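Local coordinates for protein mini spindles (Drosophila melanogaster, PDB 5VJC), which probably binds tubulin through TOG domains built of HEAT repeats and so promotes microtubule dynamics and mitotic spindle formation, at residues E76-N81 and L112-Q117; C87-I92 and E125-A130; P139-K144 and R157-Q162; F197-Y202 and I234-F239. All blocks are in the same frame, centred on the assembly; numbering follows the deposited sequence.

Contact 1: E76-N81 and L112-Q117; sequences EDLAGN and LEYLVQ
Leu78 drives one methyl, CD2, against the flank of Gln117 and beside the ring of Tyr114, and this single branch carries all the close contacts between 76-81 and 112-117. Its nearest partner is CB of Gln117, 3.6 Å from Leu78 CD2, and the main-chain carbon C of Gln117 is 3.7 Å from the same Leu78 CD2. The methyl therefore rests on the root of the glutamine rather than on its amide. Tyr114 meets it more loosely: CE1 of the ring stays 4.2 Å from Leu78 CD2, in an oblique approach.

The side chains of Leu78 and Gln117 cross obliquely. Leu78 places CG anti to the backbone N (chi1 177°), which sends the isobutyl group out toward the neighbouring helix. Gln117 is extended beyond CG and runs past the methyl, and its OE1 is hydrogen-bonded to Ser75 OG. The polar end is thus held on the same neighbour that supplies the apolar contact, so this part of the HEAT-repeat array combines a methyl contact with a side-chain hydrogen bond.

The contact joins the 76-81 segment, on helix 64-77, to helix 105-124. Tyr114 also packs on Ile71 and Leu74 of helix 64-77, Leu85 of helix 82-87 lies against both Leu78 and Tyr114, and Val116 faces helix 150-166.

Contact 2: C87-I92 and E125-A130; sequences CNLDLI and EEYILA
The phenol oxygen of Tyr127, OH, is gripped by two groups, Glu133 OE1 and Lys14 NZ, both through hydrogen bonds. With its outer end fixed in this way, the ring lies against Leu89 at the start of helix 89-99. The setting is an inter-helical loop of the TOG domain's HEAT-repeat array: 125-130 leads from helix 105-124 to helix 131-142. It opens with a Schellman motif, in which Glu126 takes a positive phi of 56° and ends the preceding helix, and it closes at Ala130, the N-cap position of the next one. Glu133 also accepts a bond from the backbone N of Ala130, so one carboxylate oxygen ties the tyrosine hydroxyl to the beginning of that helix.

Against this polar frame the contact itself is apolar. Leu89 and Tyr127 reach for each other from opposite directions, each with CG anti to its main-chain nitrogen (chi1 179° and 178°), and both start out toward the other segment. Leu129 comes in at about a right angle to Leu89. Its CA–CB bond does not aim at the helix, yet its far end bends near. Leu122 of helix 105-124 packs on both Leu89 and Tyr127, and Val118 adds a further apolar surface to the leucine.

Both close approaches between the two segments fall on one methyl. Leu89 CD2 lies 3.5 Å from Tyr127 CE2, approaching the ring obliquely, while the same Leu89 CD2 is 3.7 Å from Leu129 CD2.

Contact 3: P139-K144 and R157-Q162; sequences PHLLLK and RRVLRQ
Leu160 overlaps two consecutive leucines of the facing helix: of its two methyls, CD1 lies between Leu141 and Leu142, while CD2 meets Leu142 alone in that segment. CD1 of Leu160 sits 4.0 Å from CD2 of Leu141 and 4.1 Å from CG of Leu142. The other branch, Leu160 CD2, touches Leu142 CD2 at 3.9 Å. Leu142 lies at about a right angle to Leu160, so these two meet across one another, methyl on methyl. Val159 completes the group through CG1, 3.8 Å from Leu141 CD2.

Leu141 and Leu160 both place CG opposite the main-chain nitrogen (chi1 166° and -170°), a rotation that carries each side chain out toward the other helix. Leu142 is turned differently: its root points aside and only its end swings into the interface.

The pair joins helix 131-142, which is kinked near Pro139, to helix 150-166, and the centre of the contact lies about 3 Å from the centre of the chain. Phe100, Leu112 and Val156 pack further on Leu141, while Val172 of helix 169-178 touches Leu160. Here two successive helices of the HEAT-repeat solenoid meet through leucine and valine side chains.

All four touching residues are buried and no hydrogen bond crosses between them, so the cohesion here rests on dispersion and the exclusion of water.

Contact 4: F197-Y202 and I234-F239; sequences FLIESY and IVQVFF
Ile199 and Glu200, adjacent on one helix, divide the contact between them: the isoleucine meets Val237 and the stem of Gln236, the glutamate meets the amide of Gln236. The helices run almost side by side: the axes of the two short segments approach to 9.7 Å and their directions differ by 15°, an arrangement expected of neighbouring helices within one layer of a HEAT-repeat solenoid.

The two branches of Ile199 have separate tasks. With chi1 at -68°, CG2 stands opposite the main-chain nitrogen and passes CG of Gln236 at 4.1 Å, the two side chains sliding by in opposite directions. The longer branch, extended, brings Ile199 CD1 to 3.9 Å from CG2 of Val237.

Gln236 sets out with CG anti to the backbone N but then bends sharply at chi2 (63°), folding its amide against Glu200. Glu200, its first torsion relaxed to -155°, instead stays extended beyond CG and stands at about a right angle to the glutamine. As a result OE1 of Gln236 falls 3.5 Å from CG of Glu200, on the methylene stem, and the carboxylate and amide planes are turned well away from coplanarity. Phe197, on the same helix, is in a cation-pi contact with Arg161.

No hydrogen bond joins the two segments. The inner half is an aliphatic contact, with Met248 also packing on Val237. In the outer half, with the amide as modelled, Gln236 OE1 is 4.0 Å from Glu200 OE2, two oxygens that would not attract each other, so attraction there probably comes only from the methylene contacts.

The four contacts are spread along an all-helical, elongated TOG domain. Contacts 1 and 2, with centres about 13 Å apart, alternate their segments along the chain and touch where Tyr114 meets Ile92; contact 1 uses helix 105-124 itself, and contact 2 joins helix 89-99, just before it, to the loop that follows it. Contact 3 comes next, its centre about 17 Å from that of contact 1, and helix 150-166 meets helix 105-124 through Val159 and a probable Val116–Gln162 bond. Contact 4 is last, centres about 19 Å from contact 3, where Arg161 reaches Phe197. The helices are joined in a relay from neighbour to neighbour, consistent with a solenoid that probably offers an extended surface to tubulin.

Contact 1: E76-N81 and L112-Q117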
# COMPACT_ATOMS: atom_id res chain seq x y z
N GLU A 76 -6.24 -11.58 -17.85
CA GLU A 76 -6.42 -12.80 -18.63
C GLU A 76 -5.09 -13.53 -18.82
O GLU A 76 -5.03 -14.76 -18.76
CB GLU A 76 -7.05 -12.49 -19.99
CG GLU A 76 -8.51 -12.89 -20.09
CD GLU A 76 -9.38 -11.82 -20.71
OE1 GLU A 76 -8.83 -10.88 -21.33
OE2 GLU A 76 -10.62 -11.91 -20.58
N ASP A 77 -4.01 -12.77 -19.01
CA ASP A 77 -2.69 -13.34 -19.29
C ASP A 77 -2.08 -14.04 -18.09
O ASP A 77 -1.14 -14.82 -18.22
CB ASP A 77 -1.73 -12.25 -19.79
CG ASP A 77 -0.41 -12.81 -20.29
OD1 ASP A 77 -0.44 -13.75 -21.11
OD2 ASP A 77 0.66 -12.33 -19.83
N LEU A 78 -2.63 -13.76 -16.90
CA LEU A 78 -1.97 -14.17 -15.66
C LEU A 78 -1.99 -15.69 -15.41
O LEU A 78 -1.01 -16.24 -14.92
CB LEU A 78 -2.61 -13.44 -14.46
CG LEU A 78 -2.09 -13.80 -13.06
CD1 LEU A 78 -0.57 -13.69 -12.95
CD2 LEU A 78 -2.76 -12.91 -12.01
N ALA A 79 -3.09 -16.35 -15.76
CA ALA A 79 -3.18 -17.81 -15.56
C ALA A 79 -2.08 -18.58 -16.29
O ALA A 79 -1.37 -19.40 -15.68
CB ALA A 79 -4.54 -18.31 -16.02
N GLY A 80 -1.96 -18.35 -17.59
CA GLY A 80 -1.05 -19.12 -18.41
C GLY A 80 0.40 -18.68 -18.30
O GLY A 80 1.32 -19.47 -18.53
N ASN A 81 0.61 -17.42 -17.93
CA ASN A 81 1.96 -16.89 -17.94
C ASN A 81 2.32 -16.14 -16.66
O ASN A 81 2.66 -14.95 -16.70
CB ASN A 81 2.15 -15.98 -19.16
CG ASN A 81 3.57 -16.07 -19.74
OD1 ASN A 81 4.51 -16.55 -19.07
ND2 ASN A 81 3.73 -15.61 -20.97
N LEU A 112 -7.18 -2.95 -8.56
CA LEU A 112 -7.11 -3.63 -7.27
C LEU A 112 -7.53 -5.09 -7.36
O LEU A 112 -6.89 -5.93 -6.77
CB LEU A 112 -7.94 -2.88 -6.22
CG LEU A 112 -7.28 -1.56 -5.80
CD1 LEU A 112 -8.27 -0.61 -5.11
CD2 LEU A 112 -6.06 -1.83 -4.92
N GLU A 113 -8.59 -5.41 -8.11
CA GLU A 113 -8.97 -6.81 -8.33
C GLU A 113 -7.84 -7.62 -8.96
O GLU A 113 -7.59 -8.75 -8.57
CB GLU A 113 -10.17 -6.94 -9.26
CG GLU A 113 -11.53 -6.92 -8.64
CD GLU A 113 -12.62 -7.11 -9.70
OE1 GLU A 113 -12.33 -7.77 -10.73
OE2 GLU A 113 -13.74 -6.60 -9.50
N TYR A 114 -7.22 -7.06 -10.00
CA TYR A 114 -6.06 -7.69 -10.63
C TYR A 114 -4.97 -7.95 -9.62
O TYR A 114 -4.43 -9.05 -9.53
CB TYR A 114 -5.53 -6.81 -11.77
CG TYR A 114 -4.19 -7.28 -12.36
CD1 TYR A 114 -4.05 -8.56 -12.89
CD2 TYR A 114 -3.09 -6.43 -12.40
CE1 TYR A 114 -2.84 -8.98 -13.44
CE2 TYR A 114 -1.88 -6.85 -12.95
CZ TYR A 114 -1.76 -8.11 -13.47
OH TYR A 114 -0.54 -8.52 -14.00
N LEU A 115 -4.66 -6.94 -8.83
CA LEU A 115 -3.62 -7.05 -7.82
C LEU A 115 -3.88 -8.19 -6.84
O LEU A 115 -2.93 -8.85 -6.40
CB LEU A 115 -3.48 -5.74 -7.05
CG LEU A 115 -2.63 -4.71 -7.80
CD1 LEU A 115 -2.89 -3.34 -7.23
CD2 LEU A 115 -1.13 -5.08 -7.68
N VAL A 116 -5.15 -8.39 -6.48
CA VAL A 116 -5.50 -9.52 -5.64
C VAL A 116 -5.11 -10.82 -6.34
O VAL A 116 -4.55 -11.70 -5.69
CB VAL A 116 -7.01 -9.53 -5.27
CG1 VAL A 116 -7.40 -10.84 -4.58
CG2 VAL A 116 -7.32 -8.34 -4.37
N GLN A 117 -5.39 -10.96 -7.64
CA GLN A 117 -5.00 -12.17 -8.39
C GLN A 117 -3.47 -12.32 -8.42
O GLN A 117 -2.93 -13.42 -8.28
CB GLN A 117 -5.52 -12.16 -9.83
CG GLN A 117 -7.00 -11.86 -10.10
CD GLN A 117 -7.22 -11.60 -11.60
OE1 GLN A 117 -7.60 -10.49 -12.02
NE2 GLN A 117 -6.92 -12.62 -12.42

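Contact 2: C87-I92 and E125-A130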
# COMPACT_ATOMS: atom_id res chain seq x y z
N CYS A 87 8.60 -12.17 -13.43
CA CYS A 87 9.76 -11.54 -14.07
C CYS A 87 9.58 -10.03 -14.31
O CYS A 87 10.56 -9.27 -14.35
CB CYS A 87 10.06 -12.25 -15.40
SG CYS A 87 10.67 -13.94 -15.19
N ASN A 88 8.33 -9.59 -14.48
CA ASN A 88 8.08 -8.19 -14.74
C ASN A 88 7.28 -7.51 -13.61
O ASN A 88 6.76 -6.42 -13.78
CB ASN A 88 7.36 -8.02 -16.08
CG ASN A 88 8.21 -8.46 -17.26
OD1 ASN A 88 8.93 -7.65 -17.83
ND2 ASN A 88 8.15 -9.74 -17.62
N LEU A 89 7.22 -8.16 -12.45
CA LEU A 89 6.37 -7.68 -11.36
C LEU A 89 6.62 -6.22 -10.99
O LEU A 89 5.68 -5.45 -10.77
CB LEU A 89 6.57 -8.55 -10.10
CG LEU A 89 5.76 -8.14 -8.86
CD1 LEU A 89 4.23 -8.21 -9.11
CD2 LEU A 89 6.17 -8.99 -7.63
N ASP A 90 7.90 -5.87 -10.89
CA ASP A 90 8.29 -4.52 -10.46
C ASP A 90 7.75 -3.46 -11.43
O ASP A 90 7.27 -2.39 -10.99
CB ASP A 90 9.83 -4.44 -10.31
CG ASP A 90 10.58 -4.71 -11.63
OD1 ASP A 90 10.29 -5.73 -12.30
OD2 ASP A 90 11.46 -3.89 -12.00
N LEU A 91 7.78 -3.75 -12.73
CA LEU A 91 7.26 -2.83 -13.75
C LEU A 91 5.74 -2.70 -13.63
O LEU A 91 5.18 -1.61 -13.76
CB LEU A 91 7.61 -3.31 -15.17
CG LEU A 91 9.11 -3.51 -15.41
CD1 LEU A 91 9.38 -4.18 -16.78
CD2 LEU A 91 9.77 -2.15 -15.33
N ILE A 92 5.07 -3.82 -13.41
CA ILE A 92 3.61 -3.81 -13.33
C ILE A 92 3.13 -3.09 -12.06
O ILE A 92 2.16 -2.33 -12.11
CB ILE A 92 3.02 -5.23 -13.36
CG1 ILE A 92 3.33 -5.91 -14.71
CG2 ILE A 92 1.52 -5.20 -13.14
CD1 ILE A 92 2.93 -5.08 -15.90
N GLU A 125 3.25 -19.24 -5.15
CA GLU A 125 4.59 -19.54 -5.63
C GLU A 125 5.67 -19.27 -4.58
O GLU A 125 6.86 -19.44 -4.84
CB GLU A 125 4.89 -18.72 -6.89
CG GLU A 125 3.94 -18.99 -8.05
CD GLU A 125 4.16 -20.35 -8.71
OE1 GLU A 125 5.21 -20.98 -8.47
OE2 GLU A 125 3.27 -20.78 -9.49
N GLU A 126 5.25 -18.85 -3.39
CA GLU A 126 6.16 -18.52 -2.29
C GLU A 126 7.19 -17.47 -2.72
O GLU A 126 8.36 -17.50 -2.33
CB GLU A 126 6.87 -19.79 -1.77
CG GLU A 126 5.90 -20.88 -1.37
CD GLU A 126 6.57 -22.03 -0.64
OE1 GLU A 126 7.09 -22.93 -1.33
OE2 GLU A 126 6.57 -22.03 0.62
N TYR A 127 6.74 -16.51 -3.52
CA TYR A 127 7.63 -15.42 -3.91
C TYR A 127 7.73 -14.42 -2.76
O TYR A 127 6.76 -14.17 -2.05
CB TYR A 127 7.13 -14.75 -5.19
CG TYR A 127 7.97 -13.56 -5.64
CD1 TYR A 127 9.20 -13.75 -6.28
CD2 TYR A 127 7.53 -12.25 -5.44
CE1 TYR A 127 9.99 -12.67 -6.68
CE2 TYR A 127 8.29 -11.16 -5.85
CZ TYR A 127 9.53 -11.37 -6.47
OH TYR A 127 10.29 -10.30 -6.88
N ILE A 128 8.93 -13.88 -2.59
CA ILE A 128 9.27 -12.87 -1.60
C ILE A 128 9.54 -11.55 -2.32
O ILE A 128 10.43 -11.52 -3.16
CB ILE A 128 10.53 -13.31 -0.82
CG1 ILE A 128 10.20 -14.52 0.03
CG2 ILE A 128 11.07 -12.18 0.04
CD1 ILE A 128 9.05 -14.27 0.92
N LEU A 129 8.79 -10.49 -2.03
CA LEU A 129 9.03 -9.22 -2.71
C LEU A 129 10.44 -8.69 -2.46
O LEU A 129 10.94 -8.72 -1.32
CB LEU A 129 8.05 -8.12 -2.29
CG LEU A 129 6.55 -8.08 -2.59
CD1 LEU A 129 6.01 -6.68 -2.27
CD2 LEU A 129 6.23 -8.45 -4.02
N ALA A 130 11.08 -8.21 -3.52
CA ALA A 130 12.30 -7.45 -3.37
C ALA A 130 12.00 -6.21 -2.52
O ALA A 130 10.87 -5.70 -2.54
CB ALA A 130 12.86 -7.04 -4.73

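Contact 3: P139-K144 and R157-Q162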
# COMPACT_ATOMS: atom_id res chain seq x y z
N PRO A 139 3.56 2.52 -0.27
CA PRO A 139 3.14 3.88 0.12
C PRO A 139 2.04 4.43 -0.78
O PRO A 139 1.14 5.14 -0.31
CB PRO A 139 4.42 4.72 -0.04
CG PRO A 139 5.52 3.77 -0.05
CD PRO A 139 5.01 2.45 -0.53
N HIS A 140 2.13 4.08 -2.06
CA HIS A 140 1.20 4.57 -3.05
C HIS A 140 -0.12 3.85 -2.94
O HIS A 140 -1.18 4.47 -3.10
CB HIS A 140 1.79 4.42 -4.45
CG HIS A 140 3.11 5.10 -4.61
ND1 HIS A 140 3.23 6.48 -4.69
CD2 HIS A 140 4.37 4.61 -4.65
CE1 HIS A 140 4.51 6.79 -4.80
NE2 HIS A 140 5.22 5.68 -4.78
N LEU A 141 -0.06 2.55 -2.70
CA LEU A 141 -1.28 1.79 -2.45
C LEU A 141 -2.01 2.36 -1.24
O LEU A 141 -3.20 2.62 -1.29
CB LEU A 141 -0.97 0.32 -2.23
CG LEU A 141 -2.03 -0.59 -1.65
CD1 LEU A 141 -3.13 -0.85 -2.69
CD2 LEU A 141 -1.37 -1.95 -1.13
N LEU A 142 -1.27 2.59 -0.15
CA LEU A 142 -1.87 3.06 1.09
C LEU A 142 -2.57 4.41 0.96
O LEU A 142 -3.51 4.69 1.69
CB LEU A 142 -0.82 3.15 2.19
CG LEU A 142 -0.70 1.86 3.01
CD1 LEU A 142 0.65 1.82 3.70
CD2 LEU A 142 -1.83 1.80 4.04
N LEU A 143 -2.10 5.24 0.02
CA LEU A 143 -2.74 6.51 -0.29
C LEU A 143 -4.21 6.38 -0.60
O LEU A 143 -4.98 7.30 -0.35
CB LEU A 143 -2.06 7.20 -1.48
CG LEU A 143 -0.78 7.97 -1.15
CD1 LEU A 143 -0.31 8.70 -2.40
CD2 LEU A 143 -1.00 8.97 0.00
N LYS A 144 -4.61 5.24 -1.15
CA LYS A 144 -6.00 5.03 -1.51
C LYS A 144 -6.84 4.41 -0.37
O LYS A 144 -8.05 4.21 -0.54
CB LYS A 144 -6.09 4.13 -2.75
CG LYS A 144 -5.23 4.55 -3.93
CD LYS A 144 -5.12 6.07 -4.10
CE LYS A 144 -6.32 6.66 -4.78
NZ LYS A 144 -6.02 8.09 -5.12
N ARG A 157 -7.43 -2.51 1.14
CA ARG A 157 -7.25 -3.32 2.33
C ARG A 157 -6.96 -4.79 1.97
O ARG A 157 -6.10 -5.43 2.58
CB ARG A 157 -8.51 -3.20 3.22
CG ARG A 157 -8.41 -3.72 4.67
CD ARG A 157 -9.10 -2.73 5.66
NE ARG A 157 -10.34 -2.21 5.10
CZ ARG A 157 -10.76 -0.95 5.22
NH1 ARG A 157 -10.05 -0.09 5.93
NH2 ARG A 157 -11.90 -0.58 4.64
N ARG A 158 -7.68 -5.33 0.99
CA ARG A 158 -7.51 -6.74 0.61
C ARG A 158 -6.10 -7.00 0.07
O ARG A 158 -5.41 -7.97 0.46
CB ARG A 158 -8.58 -7.12 -0.42
CG ARG A 158 -8.45 -8.52 -1.00
CD ARG A 158 -9.10 -9.60 -0.16
NE ARG A 158 -9.22 -10.87 -0.89
CZ ARG A 158 -8.28 -11.82 -0.92
NH1 ARG A 158 -7.13 -11.66 -0.26
NH2 ARG A 158 -8.48 -12.93 -1.62
N VAL A 159 -5.66 -6.12 -0.82
CA VAL A 159 -4.29 -6.18 -1.36
C VAL A 159 -3.27 -5.96 -0.25
O VAL A 159 -2.31 -6.70 -0.15
CB VAL A 159 -4.09 -5.11 -2.48
CG1 VAL A 159 -2.60 -5.03 -2.95
CG2 VAL A 159 -5.03 -5.38 -3.66
N LEU A 160 -3.47 -4.94 0.58
CA LEU A 160 -2.51 -4.67 1.64
C LEU A 160 -2.34 -5.91 2.55
O LEU A 160 -1.23 -6.25 2.99
CB LEU A 160 -2.93 -3.46 2.47
CG LEU A 160 -1.87 -2.95 3.46
CD1 LEU A 160 -0.73 -2.20 2.76
CD2 LEU A 160 -2.49 -2.06 4.52
N ARG A 161 -3.44 -6.62 2.76
CA ARG A 161 -3.36 -7.76 3.68
C ARG A 161 -2.82 -9.01 3.02
O ARG A 161 -2.54 -10.00 3.69
CB ARG A 161 -4.73 -8.00 4.30
CG ARG A 161 -5.05 -6.89 5.29
CD ARG A 161 -6.46 -7.00 5.86
NE ARG A 161 -6.77 -5.82 6.66
CZ ARG A 161 -7.86 -5.69 7.41
NH1 ARG A 161 -8.74 -6.69 7.48
NH2 ARG A 161 -8.05 -4.58 8.11
N GLN A 162 -2.62 -8.94 1.70
CA GLN A 162 -1.81 -9.91 0.99
C GLN A 162 -0.33 -9.51 0.99
O GLN A 162 0.53 -10.37 1.10
CB GLN A 162 -2.28 -10.06 -0.45
CG GLN A 162 -3.66 -10.67 -0.59
CD GLN A 162 -4.06 -10.66 -2.03
OE1 GLN A 162 -4.15 -9.59 -2.66
NE2 GLN A 162 -4.24 -11.86 -2.59

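Contact 4: F197-Y202 and I234-F239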
# COMPACT_ATOMS: atom_id res chain seq x y z
N PHE A 197 -5.91 -3.38 13.28
CA PHE A 197 -5.91 -4.72 12.72
C PHE A 197 -4.52 -5.37 12.84
O PHE A 197 -4.39 -6.52 13.26
CB PHE A 197 -6.37 -4.71 11.26
CG PHE A 197 -6.07 -5.99 10.52
CD1 PHE A 197 -6.93 -7.07 10.61
CD2 PHE A 197 -4.92 -6.11 9.76
CE1 PHE A 197 -6.64 -8.25 9.93
CE2 PHE A 197 -4.63 -7.29 9.09
CZ PHE A 197 -5.50 -8.35 9.17
N LEU A 198 -3.49 -4.61 12.49
CA LEU A 198 -2.13 -5.14 12.52
C LEU A 198 -1.66 -5.47 13.94
O LEU A 198 -0.97 -6.47 14.16
CB LEU A 198 -1.17 -4.13 11.88
CG LEU A 198 -1.30 -4.00 10.37
CD1 LEU A 198 -0.42 -2.85 9.88
CD2 LEU A 198 -0.94 -5.33 9.70
N ILE A 199 -2.02 -4.62 14.89
CA ILE A 199 -1.64 -4.85 16.29
C ILE A 199 -2.37 -6.08 16.87
O ILE A 199 -1.78 -6.89 17.55
CB ILE A 199 -1.92 -3.61 17.16
CG1 ILE A 199 -0.98 -2.47 16.75
CG2 ILE A 199 -1.72 -3.92 18.65
CD1 ILE A 199 -1.32 -1.17 17.41
N GLU A 200 -3.67 -6.21 16.57
CA GLU A 200 -4.41 -7.41 16.95
C GLU A 200 -3.84 -8.69 16.31
O GLU A 200 -3.88 -9.78 16.90
CB GLU A 200 -5.89 -7.24 16.56
CG GLU A 200 -6.83 -8.10 17.39
CD GLU A 200 -8.26 -8.11 16.84
OE1 GLU A 200 -8.45 -7.75 15.66
OE2 GLU A 200 -9.19 -8.47 17.60
N SER A 201 -3.28 -8.55 15.11
CA SER A 201 -2.82 -9.70 14.32
C SER A 201 -1.40 -10.13 14.66
O SER A 201 -1.09 -11.32 14.69
CB SER A 201 -2.91 -9.38 12.83
OG SER A 201 -4.26 -9.15 12.46
N TYR A 202 -0.53 -9.16 14.91
CA TYR A 202 0.88 -9.43 15.09
C TYR A 202 1.30 -9.23 16.54
O TYR A 202 2.41 -9.59 16.92
CB TYR A 202 1.71 -8.55 14.16
CG TYR A 202 1.56 -8.96 12.71
CD1 TYR A 202 2.32 -10.00 12.19
CD2 TYR A 202 0.64 -8.34 11.88
CE1 TYR A 202 2.17 -10.40 10.86
CE2 TYR A 202 0.49 -8.73 10.55
CZ TYR A 202 1.27 -9.75 10.04
OH TYR A 202 1.13 -10.16 8.73
N ILE A 234 -5.84 2.52 20.76
CA ILE A 234 -5.14 2.53 22.04
C ILE A 234 -5.76 1.50 22.98
O ILE A 234 -5.05 0.86 23.75
CB ILE A 234 -5.15 3.94 22.68
CG1 ILE A 234 -4.31 4.89 21.83
CG2 ILE A 234 -4.58 3.91 24.10
CD1 ILE A 234 -2.88 4.42 21.64
N VAL A 235 -7.08 1.32 22.89
CA VAL A 235 -7.77 0.29 23.66
C VAL A 235 -7.19 -1.10 23.36
O VAL A 235 -6.90 -1.88 24.27
CB VAL A 235 -9.29 0.29 23.37
CG1 VAL A 235 -9.92 -1.03 23.80
CG2 VAL A 235 -9.97 1.47 24.06
N GLN A 236 -6.99 -1.39 22.08
CA GLN A 236 -6.42 -2.66 21.67
C GLN A 236 -5.01 -2.77 22.22
O GLN A 236 -4.59 -3.85 22.68
CB GLN A 236 -6.43 -2.79 20.15
CG GLN A 236 -5.68 -3.98 19.63
CD GLN A 236 -6.29 -5.30 20.08
OE1 GLN A 236 -7.43 -5.61 19.76
NE2 GLN A 236 -5.52 -6.06 20.85
N VAL A 237 -4.28 -1.66 22.21
CA VAL A 237 -2.96 -1.67 22.81
C VAL A 237 -3.10 -1.97 24.31
O VAL A 237 -2.27 -2.69 24.88
CB VAL A 237 -2.21 -0.33 22.59
CG1 VAL A 237 -0.93 -0.31 23.36
CG2 VAL A 237 -1.92 -0.12 21.10
N PHE A 238 -4.16 -1.46 24.94
CA PHE A 238 -4.34 -1.66 26.38
C PHE A 238 -4.55 -3.15 26.72
O PHE A 238 -3.97 -3.65 27.68
CB PHE A 238 -5.50 -0.83 26.91
CG PHE A 238 -5.76 -1.02 28.38
CD1 PHE A 238 -4.78 -0.68 29.32
CD2 PHE A 238 -6.96 -1.56 28.83
CE1 PHE A 238 -5.01 -0.86 30.68
CE2 PHE A 238 -7.18 -1.75 30.19
CZ PHE A 238 -6.21 -1.39 31.11
N PHE A 239 -5.36 -3.83 25.91
CA PHE A 239 -5.64 -5.26 26.07
C PHE A 239 -4.40 -6.14 25.98
O PHE A 239 -4.39 -7.25 26.50
CB PHE A 239 -6.64 -5.73 25.02
CG PHE A 239 -8.03 -5.17 25.20
CD1 PHE A 239 -8.50 -4.79 26.44
CD2 PHE A 239 -8.88 -5.05 24.11
CE1 PHE A 239 -9.78 -4.29 26.60
CE2 PHE A 239 -10.17 -4.55 24.26
CZ PHE A 239 -10.61 -4.17 25.51